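Local coordinates for protein dihydroorotase (Campylobacter jejuni subsp. jejuni, PDB 3PNU) that probably catalyses, with two zinc ions per subunit, the reversible cyclization of carbamoyl aspartate to dihydroorotate in de novo pyrimidine biosynthesis, at residues 37-42 / 74-79; 50-55 / 85-90; 57-62 / 91-96; 262-267 / 278-283. One frame throughout, in Å; residues are numbered along the deposited sequence.

Contact 1: residues 37-42 / 74-79; sequences LRDNQM and KAYKMR
The carboxylate of Asp-39 meets the guanidinium of Arg-79 with the two planes 31° apart, so the salt bridge is two-pronged but not flat. Across one face of the guanidinium lies Tyr-76 CA, 3.6 Å above its centre, while Asp-39 comes in obliquely, a little out of that plane. Arg-79 NE gives its proton to the syn lone pair of Asp-39 OD1 at 2.8 Å. The second prong, Arg-79 NH2 to Asp-39 OD2, is as short at 2.8 Å but weak, bent to 126° at the hydrogen. Asp-39 OD1 also receives a weak bond from the backbone N of Asn-40, 2.6 Å away, so two donors hold it. A bend at chi3 of Arg-79 turns its tip back over the helix and toward the acid.

Tyr-76 reaches the same loop from one turn earlier. With CG opposite the backbone N (chi1 179°), its ring reaches the carbonyl oxygen of Arg-38 and the CB of Leu-37. Tyr-76 OH stands 2.7 Å from Arg-38 O, a weak bond whose proton is not settled, and 3.6 Å from Leu-37 CB. A water lies 3.0 Å from Tyr-76 OH and also accepts from Leu-37 N. Helix 70-84 thus touches, through Tyr-76, the loop that carries the predicted substrate-binding Leu-37 and Arg-38. The contact sits where the loop after strand 31-35 enters helix 40-51: Leu-43 of that helix packs on Leu-37, Tyr-76 and Arg-79, and Ile-59 of strand 56-59 on Leu-37 and Tyr-76.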
loop_
_atom_site.group_PDB
_atom_site.type_symbol
_atom_site.label_atom_id
_atom_site.label_comp_id
_atom_site.label_asym_id
_atom_site.label_seq_id
_atom_site.Cartn_x
_atom_site.Cartn_y
_atom_site.Cartn_z
ATOM N N LEU A 37 -19.755 11.975 9.181
ATOM C CA LEU A 37 -21.116 11.427 9.330
ATOM C C LEU A 37 -21.877 11.344 8.003
ATOM O O LEU A 37 -23.037 10.918 7.963
ATOM C CB LEU A 37 -21.934 12.300 10.290
ATOM C CG LEU A 37 -21.575 12.295 11.769
ATOM C CD1 LEU A 37 -22.485 13.283 12.533
ATOM C CD2 LEU A 37 -21.684 10.892 12.327
ATOM N N ARG A 38 -21.236 11.776 6.924
ATOM C CA ARG A 38 -21.845 11.728 5.597
ATOM C C ARG A 38 -23.174 12.497 5.562
ATOM O O ARG A 38 -23.257 13.612 6.091
ATOM C CB ARG A 38 -22.028 10.275 5.152
ATOM C CG ARG A 38 -20.755 9.444 5.180
ATOM C CD ARG A 38 -19.605 10.104 4.391
ATOM N NE ARG A 38 -18.432 9.237 4.389
ATOM C CZ ARG A 38 -17.213 9.613 4.018
ATOM N NH1 ARG A 38 -16.980 10.860 3.633
ATOM N NH2 ARG A 38 -16.218 8.734 4.053
ATOM N N ASP A 39 -24.213 11.929 4.945
ATOM C CA ASP A 39 -25.481 12.644 4.870
ATOM C C ASP A 39 -26.634 11.736 4.477
ATOM O O ASP A 39 -26.458 10.538 4.274
ATOM C CB ASP A 39 -25.363 13.769 3.837
ATOM C CG ASP A 39 -26.307 14.911 4.117
ATOM O OD1 ASP A 39 -27.095 14.782 5.072
ATOM O OD2 ASP A 39 -26.243 15.946 3.408
ATOM N N ASN A 40 -27.821 12.330 4.400
ATOM C CA ASN A 40 -29.013 11.646 3.951
ATOM C C ASN A 40 -29.170 10.328 4.683
ATOM O O ASN A 40 -29.077 10.296 5.908
ATOM C CB ASN A 40 -28.935 11.449 2.437
ATOM C CG ASN A 40 -28.611 12.735 1.701
ATOM O OD1 ASN A 40 -28.983 13.833 2.129
ATOM N ND2 ASN A 40 -27.913 12.606 0.580
ATOM N N GLN A 41 -29.363 9.238 3.946
ATOM C CA GLN A 41 -29.596 7.934 4.563
ATOM C C GLN A 41 -28.397 7.365 5.325
ATOM O O GLN A 41 -28.567 6.704 6.351
ATOM C CB GLN A 41 -30.137 6.941 3.519
ATOM C CG GLN A 41 -31.594 7.255 3.064
ATOM C CD GLN A 41 -31.750 8.526 2.223
ATOM O OE1 GLN A 41 -30.976 8.773 1.300
ATOM N NE2 GLN A 41 -32.784 9.314 2.522
ATOM N N MET A 42 -27.192 7.627 4.832
ATOM C CA MET A 42 -25.976 7.139 5.494
ATOM C C MET A 42 -25.860 7.738 6.912
ATOM O O MET A 42 -25.541 7.046 7.888
ATOM C CB MET A 42 -24.727 7.484 4.653
ATOM C CG MET A 42 -23.400 7.020 5.290
ATOM S SD MET A 42 -23.234 5.238 5.500
ATOM C CE MET A 42 -23.056 4.747 3.771
ATOM N N LYS A 74 -26.455 24.930 8.820
ATOM C CA LYS A 74 -27.618 24.804 9.720
ATOM C C LYS A 74 -28.461 23.619 9.276
ATOM O O LYS A 74 -28.846 22.774 10.084
ATOM C CB LYS A 74 -28.503 26.064 9.697
ATOM C CG LYS A 74 -29.751 25.981 10.636
ATOM C CD LYS A 74 -30.844 27.051 10.318
ATOM C CE LYS A 74 -30.371 28.511 10.487
ATOM N NZ LYS A 74 -30.014 28.860 11.900
ATOM N N ALA A 75 -28.738 23.572 7.977
ATOM C CA ALA A 75 -29.531 22.505 7.389
ATOM C C ALA A 75 -28.960 21.131 7.744
ATOM O O ALA A 75 -29.689 20.253 8.195
ATOM C CB ALA A 75 -29.601 22.689 5.868
ATOM N N TYR A 76 -27.649 20.957 7.552
ATOM C CA TYR A 76 -26.966 19.678 7.850
ATOM C C TYR A 76 -27.011 19.369 9.343
ATOM O O TYR A 76 -27.245 18.224 9.751
ATOM C CB TYR A 76 -25.523 19.738 7.326
ATOM C CG TYR A 76 -24.674 18.509 7.566
ATOM C CD1 TYR A 76 -25.178 17.233 7.337
ATOM C CD2 TYR A 76 -23.335 18.627 7.940
ATOM C CE1 TYR A 76 -24.405 16.106 7.537
ATOM C CE2 TYR A 76 -22.535 17.498 8.125
ATOM C CZ TYR A 76 -23.073 16.246 7.925
ATOM O OH TYR A 76 -22.300 15.129 8.110
ATOM N N LYS A 77 -26.792 20.400 10.156
ATOM C CA LYS A 77 -26.857 20.253 11.616
ATOM C C LYS A 77 -28.224 19.694 11.995
ATOM O O LYS A 77 -28.322 18.699 12.725
ATOM C CB LYS A 77 -26.634 21.594 12.313
ATOM C CG LYS A 77 -26.654 21.508 13.840
ATOM C CD LYS A 77 -26.272 22.843 14.490
ATOM C CE LYS A 77 -26.138 22.707 15.997
ATOM N NZ LYS A 77 -25.785 23.993 16.661
ATOM N N MET A 78 -29.281 20.330 11.483
ATOM C CA MET A 78 -30.627 19.861 11.776
ATOM C C MET A 78 -30.713 18.383 11.449
ATOM O O MET A 78 -31.177 17.588 12.272
ATOM C CB MET A 78 -31.701 20.645 10.995
ATOM C CG MET A 78 -31.841 22.137 11.383
ATOM S SD MET A 78 -32.190 22.472 13.149
ATOM C CE MET A 78 -32.280 24.284 13.149
ATOM N N ARG A 79 -30.244 18.008 10.257
ATOM C CA ARG A 79 -30.291 16.603 9.839
ATOM C C ARG A 79 -29.548 15.718 10.835
ATOM O O ARG A 79 -30.023 14.642 11.183
ATOM C CB ARG A 79 -29.748 16.404 8.408
ATOM C CG ARG A 79 -30.527 17.143 7.323
ATOM C CD ARG A 79 -30.197 16.633 5.901
ATOM N NE ARG A 79 -28.855 16.976 5.436
ATOM C CZ ARG A 79 -28.544 18.125 4.838
ATOM N NH1 ARG A 79 -29.467 19.057 4.650
ATOM N NH2 ARG A 79 -27.303 18.361 4.441
HETATM O O HOH W 1 -19.320 14.957 8.149
#

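Contact 2: residues 50-55 / 85-90; sequences SARDFC and KDENFT
Apolar contact comes first: the phenyl ring of Phe-89 lies against Ala-51 in the last turn of helix 40-51. Ala-51 CA sits over one face, offset toward the rim, in a CH-pi contact 3.9 Å from the ring centroid and 26° off the normal. Ala-51 CB touches Phe-89 CG at 3.7 Å. At the ring's edge is the backbone of Phe-54, with Phe-54 O 3.2 Å from Phe-89 CD1. Phe-89 CG points opposite its backbone N (chi1 175°), which lays the ring between Ala-51 and the backbone of Phe-54.

The hydrogen bonding is backbone work. Thr-90 N donates to Cys-55 O at 2.7 Å, nearly straight at 167°, and the same oxygen takes a CA-H...O contact from Phe-89 CA. This link joins the chain just ahead of strand 56-59 to the start of strand 90-93, its neighbour in the parallel sheet of the TIM barrel, on the side where the strands begin.

The charged side chains come next. Glu-87, bent at chi2, folds its carboxylate against the backbone and first carbon of Arg-52, with Glu-87 OE1 3.6 Å from Arg-52 CB. Their charged atoms are not in contact; the guanidinium instead pairs with Asp-53, Arg-52 NE to Asp-53 OD1 being 2.8 Å. Nearby, the carbonyl oxygens of Ala-51, Phe-54 and Asn-88 all accept hydrogen bonds from Lys-322 NZ.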
loop_
_atom_site.group_PDB
_atom_site.type_symbol
_atom_site.label_atom_id
_atom_site.label_comp_id
_atom_site.label_asym_id
_atom_site.label_seq_id
_atom_site.Cartn_x
_atom_site.Cartn_y
_atom_site.Cartn_z
ATOM N N SER A 50 -22.061 6.890 16.941
ATOM C CA SER A 50 -21.150 7.853 17.591
ATOM C C SER A 50 -21.863 8.612 18.704
ATOM O O SER A 50 -21.339 8.746 19.796
ATOM C CB SER A 50 -20.606 8.877 16.574
ATOM O OG SER A 50 -19.788 8.267 15.594
ATOM N N ALA A 51 -23.060 9.112 18.399
ATOM C CA ALA A 51 -23.864 9.911 19.339
ATOM C C ALA A 51 -24.097 9.197 20.654
ATOM O O ALA A 51 -24.261 9.832 21.689
ATOM C CB ALA A 51 -25.205 10.314 18.702
ATOM N N ARG A 52 -24.116 7.876 20.608
ATOM C CA ARG A 52 -24.300 7.066 21.801
ATOM C C ARG A 52 -23.059 7.050 22.707
ATOM O O ARG A 52 -23.185 7.080 23.922
ATOM C CB ARG A 52 -24.665 5.631 21.392
ATOM C CG ARG A 52 -24.415 4.598 22.481
ATOM C CD ARG A 52 -24.403 3.168 21.913
ATOM N NE ARG A 52 -23.443 2.332 22.636
ATOM C CZ ARG A 52 -23.212 1.045 22.394
ATOM N NH1 ARG A 52 -23.890 0.400 21.456
ATOM N NH2 ARG A 52 -22.306 0.396 23.111
ATOM N N ASP A 53 -21.863 7.006 22.131
ATOM C CA ASP A 53 -20.634 6.907 22.949
ATOM C C ASP A 53 -19.932 8.240 23.218
ATOM O O ASP A 53 -19.065 8.311 24.067
ATOM C CB ASP A 53 -19.635 5.909 22.307
ATOM C CG ASP A 53 -20.200 4.464 22.195
ATOM O OD1 ASP A 53 -21.393 4.260 22.523
ATOM O OD2 ASP A 53 -19.455 3.537 21.778
ATOM N N PHE A 54 -20.304 9.291 22.498
ATOM C CA PHE A 54 -19.661 10.602 22.678
ATOM C C PHE A 54 -20.648 11.702 23.028
ATOM O O PHE A 54 -21.799 11.652 22.631
ATOM C CB PHE A 54 -18.845 10.969 21.413
ATOM C CG PHE A 54 -17.650 10.083 21.203
ATOM C CD1 PHE A 54 -16.413 10.436 21.709
ATOM C CD2 PHE A 54 -17.774 8.871 20.543
ATOM C CE1 PHE A 54 -15.304 9.601 21.549
ATOM C CE2 PHE A 54 -16.669 8.032 20.372
ATOM C CZ PHE A 54 -15.437 8.399 20.875
ATOM N N CYS A 55 -20.195 12.689 23.795
ATOM C CA CYS A 55 -21.061 13.816 24.153
ATOM C C CYS A 55 -21.025 14.881 23.067
ATOM O O CYS A 55 -21.932 15.723 22.986
ATOM C CB CYS A 55 -20.680 14.425 25.504
ATOM S SG CYS A 55 -19.086 15.214 25.575
ATOM N N LYS A 85 -31.471 11.694 17.465
ATOM C CA LYS A 85 -32.712 11.554 18.220
ATOM C C LYS A 85 -32.433 11.825 19.704
ATOM O O LYS A 85 -31.897 12.875 20.070
ATOM C CB LYS A 85 -33.308 10.142 18.012
ATOM C CG LYS A 85 -33.508 9.773 16.547
ATOM C CD LYS A 85 -34.158 8.409 16.345
ATOM C CE LYS A 85 -34.317 8.131 14.846
ATOM N NZ LYS A 85 -35.081 6.890 14.559
ATOM N N ASP A 86 -32.787 10.856 20.542
ATOM C CA ASP A 86 -32.791 10.987 21.996
ATOM C C ASP A 86 -31.425 10.999 22.695
ATOM O O ASP A 86 -31.362 11.096 23.924
ATOM C CB ASP A 86 -33.632 9.838 22.562
ATOM C CG ASP A 86 -33.152 8.476 22.079
ATOM O OD1 ASP A 86 -31.964 8.364 21.697
ATOM O OD2 ASP A 86 -33.963 7.522 22.081
ATOM N N GLU A 87 -30.341 10.909 21.930
ATOM C CA GLU A 87 -29.007 10.886 22.517
ATOM C C GLU A 87 -28.527 12.263 22.939
ATOM O O GLU A 87 -28.862 13.264 22.310
ATOM C CB GLU A 87 -28.008 10.307 21.510
ATOM C CG GLU A 87 -28.253 8.845 21.140
ATOM C CD GLU A 87 -27.953 7.893 22.288
ATOM O OE1 GLU A 87 -28.061 6.671 22.071
ATOM O OE2 GLU A 87 -27.594 8.365 23.395
ATOM N N ASN A 88 -27.756 12.300 24.024
ATOM C CA ASN A 88 -27.142 13.531 24.495
ATOM C C ASN A 88 -25.873 13.654 23.667
ATOM O O ASN A 88 -24.886 12.943 23.917
ATOM C CB ASN A 88 -26.795 13.451 25.976
ATOM C CG ASN A 88 -26.050 14.690 26.472
ATOM O OD1 ASN A 88 -26.166 15.775 25.888
ATOM N ND2 ASN A 88 -25.287 14.534 27.557
ATOM N N PHE A 89 -25.894 14.541 22.679
ATOM C CA PHE A 89 -24.768 14.670 21.766
ATOM C C PHE A 89 -24.741 16.002 21.037
ATOM O O PHE A 89 -25.683 16.338 20.338
ATOM C CB PHE A 89 -24.859 13.529 20.746
ATOM C CG PHE A 89 -23.830 13.594 19.675
ATOM C CD1 PHE A 89 -22.536 13.177 19.921
ATOM C CD2 PHE A 89 -24.155 14.063 18.412
ATOM C CE1 PHE A 89 -21.589 13.228 18.946
ATOM C CE2 PHE A 89 -23.199 14.121 17.426
ATOM C CZ PHE A 89 -21.910 13.702 17.699
ATOM N N THR A 90 -23.654 16.751 21.195
ATOM C CA THR A 90 -23.519 18.037 20.528
ATOM C C THR A 90 -22.542 17.953 19.340
ATOM O O THR A 90 -21.344 17.767 19.522
ATOM C CB THR A 90 -23.031 19.126 21.496
ATOM O OG1 THR A 90 -23.933 19.219 22.609
ATOM C CG2 THR A 90 -22.934 20.477 20.785
#

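Contact 3: residues 57-62 / 91-96; sequences AVIMPN and PLMTLF
Val-58 CG1 and Thr-94 CG2 meet at 3.6 Å, the two side chains crossing at about a right angle, on the face of the sheet that also carries Leu-92. On the other face Ile-59 lies beside Pro-91 and points the same way, its CG1 3.8 Å from Pro-91 CB, and the Met-93 sulfur touches the same CG1 next to the proline. Farther along, the Pro-61 ring is the main bump: Pro-61 CD presses on Thr-94 OG1 at 3.1 Å, and Pro-61 CG nestles against the backbone between Leu-95 and Phe-96. Thr-94 can face that ring because OG1 stands between its backbone N and carbonyl carbon (chi1 64°), where it donates to Ile-59 O at 2.8 Å. A water joins the same Ile-59 O to Thr-94 N, filling the place of a direct backbone bond. Nearer the start, Leu-92 N bonds to Ala-57 O (2.7 Å) and Ile-59 N to Leu-92 O (2.8 Å). This is parallel pairing within a beta-alpha-beta unit of the TIM barrel; after strand 56-59 the chain runs on to Asn-62, a predicted substrate-binding residue.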
loop_
_atom_site.group_PDB
_atom_site.type_symbol
_atom_site.label_atom_id
_atom_site.label_comp_id
_atom_site.label_asym_id
_atom_site.label_seq_id
_atom_site.Cartn_x
_atom_site.Cartn_y
_atom_site.Cartn_z
ATOM N N ALA A 57 -18.789 15.839 18.910
ATOM C CA ALA A 57 -17.817 15.457 17.884
ATOM C C ALA A 57 -17.653 16.547 16.856
ATOM O O ALA A 57 -18.627 17.206 16.498
ATOM C CB ALA A 57 -18.248 14.175 17.217
ATOM N N VAL A 58 -16.415 16.773 16.406
ATOM C CA VAL A 58 -16.186 17.735 15.340
ATOM C C VAL A 58 -16.663 17.018 14.077
ATOM O O VAL A 58 -16.202 15.909 13.786
ATOM C CB VAL A 58 -14.712 18.151 15.190
ATOM C CG1 VAL A 58 -14.575 19.108 14.026
ATOM C CG2 VAL A 58 -14.187 18.795 16.468
ATOM N N ILE A 59 -17.596 17.644 13.354
ATOM C CA ILE A 59 -18.203 17.073 12.147
ATOM C C ILE A 59 -17.530 17.678 10.930
ATOM O O ILE A 59 -17.627 18.900 10.694
ATOM C CB ILE A 59 -19.719 17.382 12.091
ATOM C CG1 ILE A 59 -20.381 17.076 13.448
ATOM C CG2 ILE A 59 -20.414 16.627 10.918
ATOM C CD1 ILE A 59 -20.147 15.681 13.948
ATOM N N MET A 60 -16.827 16.850 10.160
ATOM C CA MET A 60 -16.112 17.376 8.989
ATOM C C MET A 60 -17.093 17.717 7.874
ATOM O O MET A 60 -18.128 17.057 7.740
ATOM C CB MET A 60 -14.995 16.440 8.551
ATOM C CG MET A 60 -13.918 16.253 9.643
ATOM S SD MET A 60 -13.202 17.846 10.125
ATOM C CE MET A 60 -12.042 17.346 11.394
ATOM N N PRO A 61 -16.777 18.751 7.080
ATOM C CA PRO A 61 -17.683 19.254 6.086
ATOM C C PRO A 61 -17.457 18.757 4.665
ATOM O O PRO A 61 -17.953 19.394 3.722
ATOM C CB PRO A 61 -17.355 20.749 6.112
ATOM C CG PRO A 61 -15.851 20.775 6.320
ATOM C CD PRO A 61 -15.491 19.470 7.006
ATOM N N ASN A 62 -16.726 17.656 4.492
ATOM C CA ASN A 62 -16.429 17.167 3.137
ATOM C C ASN A 62 -17.622 16.459 2.497
ATOM O O ASN A 62 -17.588 15.259 2.221
ATOM C CB ASN A 62 -15.163 16.280 3.125
ATOM C CG ASN A 62 -15.321 15.030 3.941
ATOM O OD1 ASN A 62 -16.035 15.019 4.932
ATOM N ND2 ASN A 62 -14.645 13.955 3.531
ATOM N N PRO A 91 -23.060 18.100 18.118
ATOM C CA PRO A 91 -22.213 18.065 16.941
ATOM C C PRO A 91 -21.504 19.391 16.776
ATOM O O PRO A 91 -22.161 20.425 16.758
ATOM C CB PRO A 91 -23.217 17.862 15.807
ATOM C CG PRO A 91 -24.478 18.531 16.307
ATOM C CD PRO A 91 -24.482 18.348 17.784
ATOM N N LEU A 92 -20.178 19.371 16.668
ATOM C CA LEU A 92 -19.408 20.604 16.511
ATOM C C LEU A 92 -19.172 20.804 15.020
ATOM O O LEU A 92 -18.353 20.137 14.410
ATOM C CB LEU A 92 -18.108 20.504 17.291
ATOM C CG LEU A 92 -18.309 20.262 18.786
ATOM C CD1 LEU A 92 -17.010 19.858 19.455
ATOM C CD2 LEU A 92 -18.894 21.506 19.446
ATOM N N MET A 93 -19.873 21.766 14.453
ATOM C CA MET A 93 -19.883 21.980 13.016
ATOM C C MET A 93 -18.684 22.720 12.440
ATOM O O MET A 93 -18.082 23.563 13.101
ATOM C CB MET A 93 -21.160 22.757 12.633
ATOM C CG MET A 93 -22.444 22.192 13.239
ATOM S SD MET A 93 -22.771 20.508 12.758
ATOM C CE MET A 93 -23.167 20.772 11.014
ATOM N N THR A 94 -18.362 22.402 11.185
ATOM C CA THR A 94 -17.288 23.077 10.495
ATOM C C THR A 94 -17.660 23.401 9.061
ATOM O O THR A 94 -18.504 22.739 8.450
ATOM C CB THR A 94 -16.019 22.204 10.375
ATOM O OG1 THR A 94 -16.315 21.053 9.562
ATOM C CG2 THR A 94 -15.492 21.779 11.734
ATOM N N LEU A 95 -16.992 24.416 8.538
ATOM C CA LEU A 95 -17.098 24.798 7.152
ATOM C C LEU A 95 -15.837 24.318 6.433
ATOM O O LEU A 95 -14.759 24.151 7.038
ATOM C CB LEU A 95 -17.189 26.319 6.987
ATOM C CG LEU A 95 -18.466 27.026 7.431
ATOM C CD1 LEU A 95 -18.347 28.478 7.118
ATOM C CD2 LEU A 95 -19.675 26.431 6.718
ATOM N N PHE A 96 -15.997 24.097 5.136
ATOM C CA PHE A 96 -14.931 23.683 4.249
ATOM C C PHE A 96 -14.149 24.928 3.947
ATOM O O PHE A 96 -14.736 25.975 3.640
ATOM C CB PHE A 96 -15.563 23.139 2.997
ATOM C CG PHE A 96 -14.609 22.567 2.026
ATOM C CD1 PHE A 96 -14.388 21.202 1.987
ATOM C CD2 PHE A 96 -13.967 23.385 1.107
ATOM C CE1 PHE A 96 -13.529 20.666 1.061
ATOM C CE2 PHE A 96 -13.104 22.855 0.185
ATOM C CZ PHE A 96 -12.876 21.498 0.161
HETATM O O HOH W 2 -19.642 20.583 9.445
#

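Contact 4: residues 262-267 / 278-283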
loop_
_atom_site.group_PDB
_atom_site.type_symbol
_atom_site.label_atom_id
_atom_site.label_comp_id
_atom_site.label_asym_id
_atom_site.label_seq_id
_atom_site.Cartn_x
_atom_site.Cartn_y
_atom_site.Cartn_z
ATOM N N SER A 262 -13.228 8.572 11.809
ATOM C CA SER A 262 -14.119 7.469 11.429
ATOM C C SER A 262 -14.790 7.857 10.143
ATOM O O SER A 262 -15.459 8.886 10.077
ATOM C CB SER A 262 -15.167 7.187 12.495
ATOM O OG SER A 262 -16.046 6.140 12.111
ATOM N N ALA A 263 -14.591 7.038 9.110
ATOM C CA ALA A 263 -15.121 7.323 7.781
ATOM C C ALA A 263 -15.626 6.059 7.105
ATOM O O ALA A 263 -14.848 5.231 6.641
ATOM C CB ALA A 263 -14.040 7.974 6.925
ATOM N N PRO A 264 -16.947 5.918 7.028
ATOM C CA PRO A 264 -17.530 4.748 6.426
ATOM C C PRO A 264 -17.658 4.825 4.915
ATOM O O PRO A 264 -17.734 5.913 4.327
ATOM C CB PRO A 264 -18.936 4.755 7.014
ATOM C CG PRO A 264 -19.269 6.210 7.071
ATOM C CD PRO A 264 -17.974 6.922 7.368
ATOM N N HIS A 265 -17.684 3.653 4.306
ATOM C CA HIS A 265 -17.919 3.530 2.891
ATOM C C HIS A 265 -18.904 2.392 2.669
ATOM O O HIS A 265 -18.797 1.333 3.308
ATOM C CB HIS A 265 -16.627 3.321 2.113
ATOM C CG HIS A 265 -15.782 4.550 2.046
ATOM N ND1 HIS A 265 -16.054 5.585 1.177
ATOM C CD2 HIS A 265 -14.683 4.921 2.746
ATOM C CE1 HIS A 265 -15.156 6.540 1.342
ATOM N NE2 HIS A 265 -14.312 6.161 2.287
ATOM N N PRO A 266 -19.884 2.621 1.779
ATOM C CA PRO A 266 -20.855 1.573 1.488
ATOM C C PRO A 266 -20.217 0.429 0.712
ATOM O O PRO A 266 -19.567 0.667 -0.303
ATOM C CB PRO A 266 -21.921 2.289 0.635
ATOM C CG PRO A 266 -21.241 3.500 0.067
ATOM C CD PRO A 266 -20.118 3.859 1.004
ATOM N N LYS A 267 -20.381 -0.793 1.206
ATOM C CA LYS A 267 -19.873 -1.993 0.530
ATOM C C LYS A 267 -20.758 -2.304 -0.692
ATOM O O LYS A 267 -20.301 -2.298 -1.840
ATOM C CB LYS A 267 -19.883 -3.180 1.510
ATOM C CG LYS A 267 -19.609 -4.555 0.888
ATOM C CD LYS A 267 -19.878 -5.667 1.907
ATOM C CE LYS A 267 -19.758 -7.054 1.285
ATOM N NZ LYS A 267 -18.399 -7.321 0.715
ATOM N N GLY A 278 -10.467 4.951 4.125
ATOM C CA GLY A 278 -11.249 5.208 5.313
ATOM C C GLY A 278 -11.476 3.989 6.172
ATOM O O GLY A 278 -11.675 2.889 5.665
ATOM N N VAL A 279 -11.412 4.201 7.483
ATOM C CA VAL A 279 -11.691 3.182 8.468
ATOM C C VAL A 279 -12.912 3.691 9.216
ATOM O O VAL A 279 -12.973 4.860 9.587
ATOM C CB VAL A 279 -10.549 3.006 9.450
ATOM C CG1 VAL A 279 -10.942 2.021 10.521
ATOM C CG2 VAL A 279 -9.293 2.554 8.724
ATOM N N PHE A 280 -13.904 2.834 9.403
ATOM C CA PHE A 280 -15.124 3.207 10.136
ATOM C C PHE A 280 -14.997 2.571 11.487
ATOM O O PHE A 280 -15.420 1.436 11.685
ATOM C CB PHE A 280 -16.385 2.725 9.411
ATOM C CG PHE A 280 -17.650 2.908 10.204
ATOM C CD1 PHE A 280 -18.189 4.172 10.394
ATOM C CD2 PHE A 280 -18.310 1.813 10.744
ATOM C CE1 PHE A 280 -19.357 4.343 11.120
ATOM C CE2 PHE A 280 -19.480 1.972 11.466
ATOM C CZ PHE A 280 -20.008 3.238 11.656
ATOM N N SER A 281 -14.400 3.320 12.411
ATOM C CA SER A 281 -14.111 2.840 13.766
ATOM C C SER A 281 -15.084 3.297 14.877
ATOM O O SER A 281 -14.936 2.882 16.017
ATOM C CB SER A 281 -12.700 3.316 14.133
ATOM O OG SER A 281 -12.596 4.735 13.997
ATOM N N ALA A 282 -16.061 4.137 14.543
ATOM C CA ALA A 282 -17.001 4.692 15.546
ATOM C C ALA A 282 -17.511 3.677 16.557
ATOM O O ALA A 282 -17.353 3.862 17.758
ATOM C CB ALA A 282 -18.168 5.388 14.865
ATOM N N PRO A 283 -18.122 2.587 16.081
ATOM C CA PRO A 283 -18.667 1.609 17.026
ATOM C C PRO A 283 -17.707 0.936 17.979
ATOM O O PRO A 283 -18.143 0.397 18.963
ATOM C CB PRO A 283 -19.273 0.527 16.121
ATOM C CG PRO A 283 -19.010 0.960 14.702
ATOM C CD PRO A 283 -18.631 2.387 14.715
#
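Chi1 near 180° in both Ser-262 and Phe-280 (179° and 172°) swings their side chains to the far side of the backbone N and brings them together: Ser-262 OG reaches Phe-280 CD1 at 3.4 Å. Both segments belong to the long loop after strand 256-258 of the TIM barrel, on the side where amidohydrolases hold their metals. Asp-261, a zinc ligand, immediately precedes Ser-262.

Ser-262 OG accepts from Ala-282 N at 3.2 Å, tying the loop's start to the residues that lead into helix 285-296. Beside it the backbones meet in one short link. Ala-263 N donates to Val-279 O at 2.8 Å, almost straight at the hydrogen but coming from above the carbonyl plane rather than along a lone pair, and Ser-262 CA adds a CA-H...O contact to the same oxygen. Ala-263 touches Arg-38, a predicted substrate-binding residue.

Pro-264 packs obliquely against the phenyl ring, with Pro-264 CB 3.5 Å from Phe-280 CD1. Ile-46 of helix 40-51 and Val-344 of strand 343-344 pack on both of these side chains, so the pair is buried between helix and strand. His-265, a predicted substrate-binding residue, also packs on Arg-38, and its NE2 makes a weak hydrogen bond to Ala-277 O. Gly-278 follows at backbone angles that themselves call for glycine, with phi at 134°, and its CA meets the edge of the imidazole, 4.3 Å from His-265 CD2.

From the N terminus, the chain leaves strand 31-35 into segment 37-42, runs along helix 40-51 to 50-55, and continues as strand 56-59. Helix 70-84, the loop after it and strand 90-93 then supply the second halves, so contacts 1, 2 and 3 close loops of about 30 residues that cross one another instead of nesting. Contacts 1 and 3 touch directly through Tyr-76 and Ile-59, and contacts 2 and 3 through Phe-89 and Ala-57. Contact 4 closes a short loop much later, in series with the rest, yet it returns to the start: Pro-264 O meets Arg-38, and Ala-282 meets Ser-50, joining the loop after strand 256-258 to the loop after strand 31-35 and to helix 40-51.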